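Local structure of hypothetical protein (Bacteroides ovatus, 4EPS) at residues A[293-306]-A[325-339]. The protein is probably a component of the fimbrium tip, part of the filamentous cell-surface appendages that mediate adhesion and biofilm formation. Residues are numbered along the deposited sequence; the frame is centred on the assembly and turned at random. Where two conformers were deposited one is given.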
loop_
_atom_site.group_PDB
_atom_site.type_symbol
_atom_site.label_atom_id
_atom_site.label_comp_id
_atom_site.label_asym_id
_atom_site.label_seq_id
_atom_site.Cartn_x
_atom_site.Cartn_y
_atom_site.Cartn_z
ATOM N N CYS A 293 17.108 17.466 1.286
ATOM C CA CYS A 293 17.003 16.319 2.217
ATOM C C CYS A 293 17.473 16.832 3.582
ATOM O O CYS A 293 18.547 17.458 3.657
ATOM C CB CYS A 293 17.820 15.109 1.762
ATOM S SG CYS A 293 17.608 13.652 2.836
ATOM N N ILE A 294 16.658 16.662 4.627
ATOM C CA ILE A 294 17.034 17.220 5.950
ATOM C C ILE A 294 17.297 16.126 6.981
ATOM O O ILE A 294 17.842 16.413 8.061
ATOM C CB ILE A 294 15.977 18.230 6.469
ATOM C CG1 ILE A 294 14.614 17.548 6.723
ATOM C CG2 ILE A 294 15.856 19.455 5.492
ATOM C CD1 ILE A 294 13.583 18.415 7.512
ATOM N N GLY A 295 16.902 14.895 6.676
ATOM C CA GLY A 295 17.112 13.822 7.651
ATOM C C GLY A 295 16.645 12.466 7.170
ATOM O O GLY A 295 16.253 12.308 6.004
ATOM N N ILE A 296 16.744 11.483 8.065
ATOM C CA ILE A 296 16.334 10.091 7.831
ATOM C C ILE A 296 15.289 9.709 8.883
ATOM O O ILE A 296 15.483 9.961 10.073
ATOM C CB ILE A 296 17.586 9.131 7.929
ATOM C CG1 ILE A 296 18.734 9.531 6.922
ATOM C CG2 ILE A 296 17.191 7.657 7.770
ATOM C CD1 ILE A 296 18.398 9.607 5.518
ATOM N N VAL A 297 14.248 9.019 8.462
ATOM C CA VAL A 297 13.240 8.517 9.415
ATOM C C VAL A 297 13.942 7.499 10.299
ATOM O O VAL A 297 14.510 6.522 9.781
ATOM C CB VAL A 297 12.038 7.894 8.660
ATOM C CG1 VAL A 297 11.060 7.216 9.639
ATOM C CG2 VAL A 297 11.311 8.967 7.827
ATOM N N CYS A 298 13.930 7.721 11.628
ATOM C CA CYS A 298 14.671 6.818 12.523
ATOM C C CYS A 298 13.766 6.029 13.468
ATOM O O CYS A 298 14.248 5.113 14.146
ATOM C CB CYS A 298 15.724 7.625 13.293
ATOM S SG CYS A 298 15.014 8.887 14.389
ATOM N N TRP A 299 12.452 6.274 13.452
ATOM C CA TRP A 299 11.505 5.538 14.318
ATOM C C TRP A 299 10.108 5.776 13.762
ATOM O O TRP A 299 9.818 6.885 13.342
ATOM C CB TRP A 299 11.623 6.017 15.782
ATOM C CG TRP A 299 10.872 5.162 16.765
ATOM C CD1 TRP A 299 11.319 4.042 17.414
ATOM C CD2 TRP A 299 9.536 5.394 17.225
ATOM N NE1 TRP A 299 10.330 3.563 18.260
ATOM C CE2 TRP A 299 9.219 4.366 18.143
ATOM C CE3 TRP A 299 8.580 6.389 16.959
ATOM C CZ2 TRP A 299 8.005 4.339 18.836
ATOM C CZ3 TRP A 299 7.374 6.357 17.643
ATOM C CH2 TRP A 299 7.079 5.316 18.536
ATOM N N VAL A 300 9.290 4.742 13.672
ATOM C CA VAL A 300 7.938 4.860 13.086
ATOM C C VAL A 300 6.896 4.544 14.167
ATOM O O VAL A 300 6.989 3.507 14.820
ATOM C CB VAL A 300 7.773 3.933 11.839
ATOM C CG1 VAL A 300 6.320 3.967 11.292
ATOM C CG2 VAL A 300 8.770 4.317 10.742
ATOM N N GLY A 301 5.927 5.430 14.328
ATOM C CA GLY A 301 4.870 5.242 15.313
ATOM C C GLY A 301 4.512 6.549 15.977
ATOM O O GLY A 301 5.045 7.607 15.613
ATOM N N ASN A 302 3.601 6.495 16.950
ATOM C CA ASN A 302 3.187 7.702 17.665
ATOM C C ASN A 302 4.199 7.892 18.810
ATOM O O ASN A 302 4.231 7.032 19.695
ATOM C CB ASN A 302 1.727 7.551 18.166
ATOM C CG ASN A 302 1.180 8.769 18.863
ATOM O OD1 ASN A 302 1.915 9.529 19.480
ATOM N ND2 ASN A 302 -0.141 8.963 18.824
ATOM N N PRO A 303 5.005 8.988 18.833
ATOM C CA PRO A 303 6.041 9.113 19.883
ATOM C C PRO A 303 5.602 9.883 21.129
ATOM O O PRO A 303 6.457 10.242 21.955
ATOM C CB PRO A 303 7.153 9.868 19.167
ATOM C CG PRO A 303 6.391 10.798 18.218
ATOM C CD PRO A 303 5.102 10.096 17.854
HETATM N N MSE A 304 4.294 10.181 21.251
HETATM C CA MSE A 304 3.823 10.907 22.427
HETATM C C MSE A 304 3.956 10.027 23.663
HETATM O O MSE A 304 3.558 8.856 23.636
HETATM C CB MSE A 304 2.395 11.409 22.233
HETATM C CG MSE A 304 2.356 12.638 21.380
HETATM SE SE MSE A 304 0.684 12.817 20.486
HETATM C CE MSE A 304 1.207 14.124 19.200
ATOM N N PRO A 305 4.562 10.558 24.755
ATOM C CA PRO A 305 4.765 9.708 25.946
ATOM C C PRO A 305 3.446 9.233 26.598
ATOM O O PRO A 305 3.394 8.114 27.122
ATOM C CB PRO A 305 5.587 10.596 26.894
ATOM C CG PRO A 305 5.362 11.977 26.455
ATOM C CD PRO A 305 5.108 11.922 24.967
ATOM N N SER A 306 2.373 10.034 26.520
ATOM C CA SER A 306 1.084 9.610 27.110
ATOM C C SER A 306 0.442 8.468 26.286
ATOM O O SER A 306 -0.475 7.805 26.766
ATOM C CB SER A 306 0.123 10.789 27.250
ATOM O OG SER A 306 -0.219 11.359 25.998
ATOM N N LEU A 325 1.921 16.273 22.781
ATOM C CA LEU A 325 0.499 16.126 22.420
ATOM C C LEU A 325 -0.174 17.499 22.403
ATOM O O LEU A 325 -0.944 17.806 21.493
ATOM C CB LEU A 325 -0.213 15.187 23.423
ATOM C CG LEU A 325 -1.756 15.049 23.331
ATOM C CD1 LEU A 325 -2.200 14.513 21.957
ATOM C CD2 LEU A 325 -2.280 14.119 24.412
ATOM N N ARG A 326 0.155 18.334 23.385
ATOM C CA ARG A 326 -0.420 19.673 23.502
ATOM C C ARG A 326 0.030 20.614 22.353
ATOM O O ARG A 326 -0.815 21.271 21.743
ATOM C CB ARG A 326 -0.025 20.240 24.870
ATOM C CG ARG A 326 -0.693 21.538 25.266
ATOM C CD ARG A 326 -0.546 21.746 26.760
ATOM N NE ARG A 326 0.857 21.859 27.167
ATOM C CZ ARG A 326 1.431 21.126 28.116
ATOM N NH1 ARG A 326 0.731 20.208 28.772
ATOM N NH2 ARG A 326 2.705 21.315 28.423
ATOM N N SER A 327 1.341 20.655 22.034
ATOM C CA SER A 327 1.860 21.590 21.036
ATOM C C SER A 327 1.830 21.100 19.588
ATOM O O SER A 327 1.786 21.944 18.695
ATOM C CB SER A 327 3.286 22.000 21.378
ATOM O OG SER A 327 3.347 22.507 22.701
ATOM N N HIS A 328 1.944 19.772 19.336
ATOM C CA HIS A 328 1.992 19.259 17.968
ATOM C C HIS A 328 1.177 17.982 17.913
ATOM O O HIS A 328 1.745 16.906 17.683
ATOM C CB HIS A 328 3.460 19.034 17.517
ATOM C CG HIS A 328 4.268 20.291 17.471
ATOM N ND1 HIS A 328 5.095 20.657 18.525
ATOM C CD2 HIS A 328 4.312 21.257 16.525
ATOM C CE1 HIS A 328 5.633 21.819 18.176
ATOM N NE2 HIS A 328 5.191 22.227 16.983
ATOM N N PRO A 329 -0.170 18.075 18.124
ATOM C CA PRO A 329 -1.003 16.853 18.184
ATOM C C PRO A 329 -1.042 16.034 16.902
ATOM O O PRO A 329 -1.454 14.876 16.934
ATOM C CB PRO A 329 -2.408 17.404 18.501
ATOM C CG PRO A 329 -2.376 18.828 18.014
ATOM C CD PRO A 329 -0.996 19.284 18.368
ATOM N N ASN A 330 -0.620 16.628 15.789
ATOM C CA ASN A 330 -0.651 15.919 14.520
ATOM C C ASN A 330 0.642 15.095 14.287
ATOM O O ASN A 330 0.672 14.262 13.387
ATOM C CB ASN A 330 -0.906 16.918 13.375
ATOM C CG ASN A 330 -2.074 17.872 13.637
ATOM O OD1 ASN A 330 -3.110 17.506 14.212
ATOM N ND2 ASN A 330 -1.953 19.117 13.191
ATOM N N CYS A 331 1.682 15.271 15.126
ATOM C CA CYS A 331 2.956 14.537 14.945
ATOM C C CYS A 331 2.917 13.140 15.573
ATOM O O CYS A 331 3.521 12.882 16.603
ATOM C CB CYS A 331 4.118 15.385 15.465
ATOM S SG CYS A 331 4.384 16.908 14.511
ATOM N N VAL A 332 2.180 12.233 14.926
ATOM C CA VAL A 332 1.921 10.865 15.416
ATOM C C VAL A 332 2.472 9.808 14.455
ATOM O O VAL A 332 2.096 8.647 14.566
ATOM C CB VAL A 332 0.371 10.699 15.594
ATOM C CG1 VAL A 332 -0.168 11.681 16.650
ATOM C CG2 VAL A 332 -0.373 10.879 14.253
ATOM N N HIS A 333 3.346 10.202 13.506
ATOM C CA HIS A 333 3.852 9.275 12.485
ATOM C C HIS A 333 5.245 8.731 12.792
ATOM O O HIS A 333 5.549 7.590 12.439
ATOM C CB HIS A 333 3.866 9.960 11.107
ATOM C CG HIS A 333 2.534 10.543 10.753
ATOM N ND1 HIS A 333 2.256 11.881 10.956
ATOM C CD2 HIS A 333 1.425 9.928 10.279
ATOM C CE1 HIS A 333 0.998 12.049 10.575
ATOM N NE2 HIS A 333 0.458 10.899 10.158
ATOM N N GLY A 334 6.089 9.540 13.413
ATOM C CA GLY A 334 7.416 9.037 13.729
ATOM C C GLY A 334 8.424 10.108 14.050
ATOM O O GLY A 334 8.064 11.251 14.354
ATOM N N LEU A 335 9.699 9.702 14.023
ATOM C CA LEU A 335 10.808 10.586 14.337
ATOM C C LEU A 335 11.780 10.586 13.166
ATOM O O LEU A 335 11.961 9.554 12.504
ATOM C CB LEU A 335 11.545 10.088 15.627
ATOM C CG LEU A 335 10.714 9.995 16.910
ATOM C CD1 LEU A 335 11.547 9.390 18.050
ATOM C CD2 LEU A 335 10.213 11.379 17.357
ATOM N N VAL A 336 12.468 11.695 13.005
ATOM C CA VAL A 336 13.494 11.899 11.984
ATOM C C VAL A 336 14.774 12.315 12.676
ATOM O O VAL A 336 14.749 13.195 13.527
ATOM C CB VAL A 336 13.041 12.987 10.946
ATOM C CG1 VAL A 336 14.209 13.491 10.083
ATOM C CG2 VAL A 336 11.901 12.469 10.061
HETATM N N MSE A 337 15.901 11.763 12.231
HETATM C CA MSE A 337 17.211 12.211 12.706
HETATM C C MSE A 337 17.844 13.105 11.634
HETATM O O MSE A 337 17.865 12.747 10.458
HETATM C CB MSE A 337 18.135 11.036 13.024
HETATM C CG MSE A 337 19.453 11.511 13.658
HETATM SE SE MSE A 337 20.597 10.004 14.062
HETATM C CE MSE A 337 20.920 9.450 12.250
ATOM N N SER A 338 18.434 14.208 12.063
ATOM C CA SER A 338 19.081 15.187 11.205
ATOM C C SER A 338 20.263 14.615 10.441
ATOM O O SER A 338 21.013 13.828 11.002
ATOM C CB SER A 338 19.602 16.346 12.076
ATOM O OG SER A 338 20.672 15.927 12.943
ATOM N N LEU A 339 20.493 15.095 9.194
ATOM C CA LEU A 339 21.769 14.857 8.494
ATOM C C LEU A 339 22.857 15.681 9.198
ATOM O O LEU A 339 24.054 15.397 9.083
ATOM C CB LEU A 339 21.691 15.312 7.023
ATOM C CG LEU A 339 20.641 14.621 6.144
ATOM C CD1 LEU A 339 20.848 14.985 4.663
ATOM C CD2 LEU A 339 20.682 13.110 6.309
#
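I296 and M337 form an antiparallel hydrogen-bonded pair: M337 N reaches I296 O at 2.8 Å, and I296 N donates to M337 O. The ladder continues through C298 N to L335 O and L335 N to W299 O. The register slips by one residue between V297-V336 and W299-L335, setting C298 and W299 opposite L335, a classic beta bulge; the W299 N to L335 O bond is weak, at 3.4 Å. Beyond it G301 N donates to H333 O.

Apolar packing follows the ladder. L335 sends CD1 to W299 CB and CD2 to P303 CB, 3.9 Å away, the proline and leucine side chains running antiparallel alongside each other. C298 SG, lodged between its own backbone N and carbonyl carbon (chi1 63°), lies against L335 CB and M337 CB. In the conformer given, selenomethionine M304 lies roughly perpendicular to L325, SE 3.7 Å from L325 CD1, a contact doubtful for its other conformer.

N302 OD1 accepts from M304 N at 3.0 Å, in the carbonyl plane, closing an Asx turn; the ND2 side packs against V332 CG1, 3.5 Å away, without a hydrogen bond. An alanine here would remove that acceptor and probably leave the turn before helix 305-308 less firmly set.

Strands 293-300 and 334-338 are central neighbours in an antiparallel sheet, flanked by strands 273-275 and 502-509, with a classic bulge shifting their register.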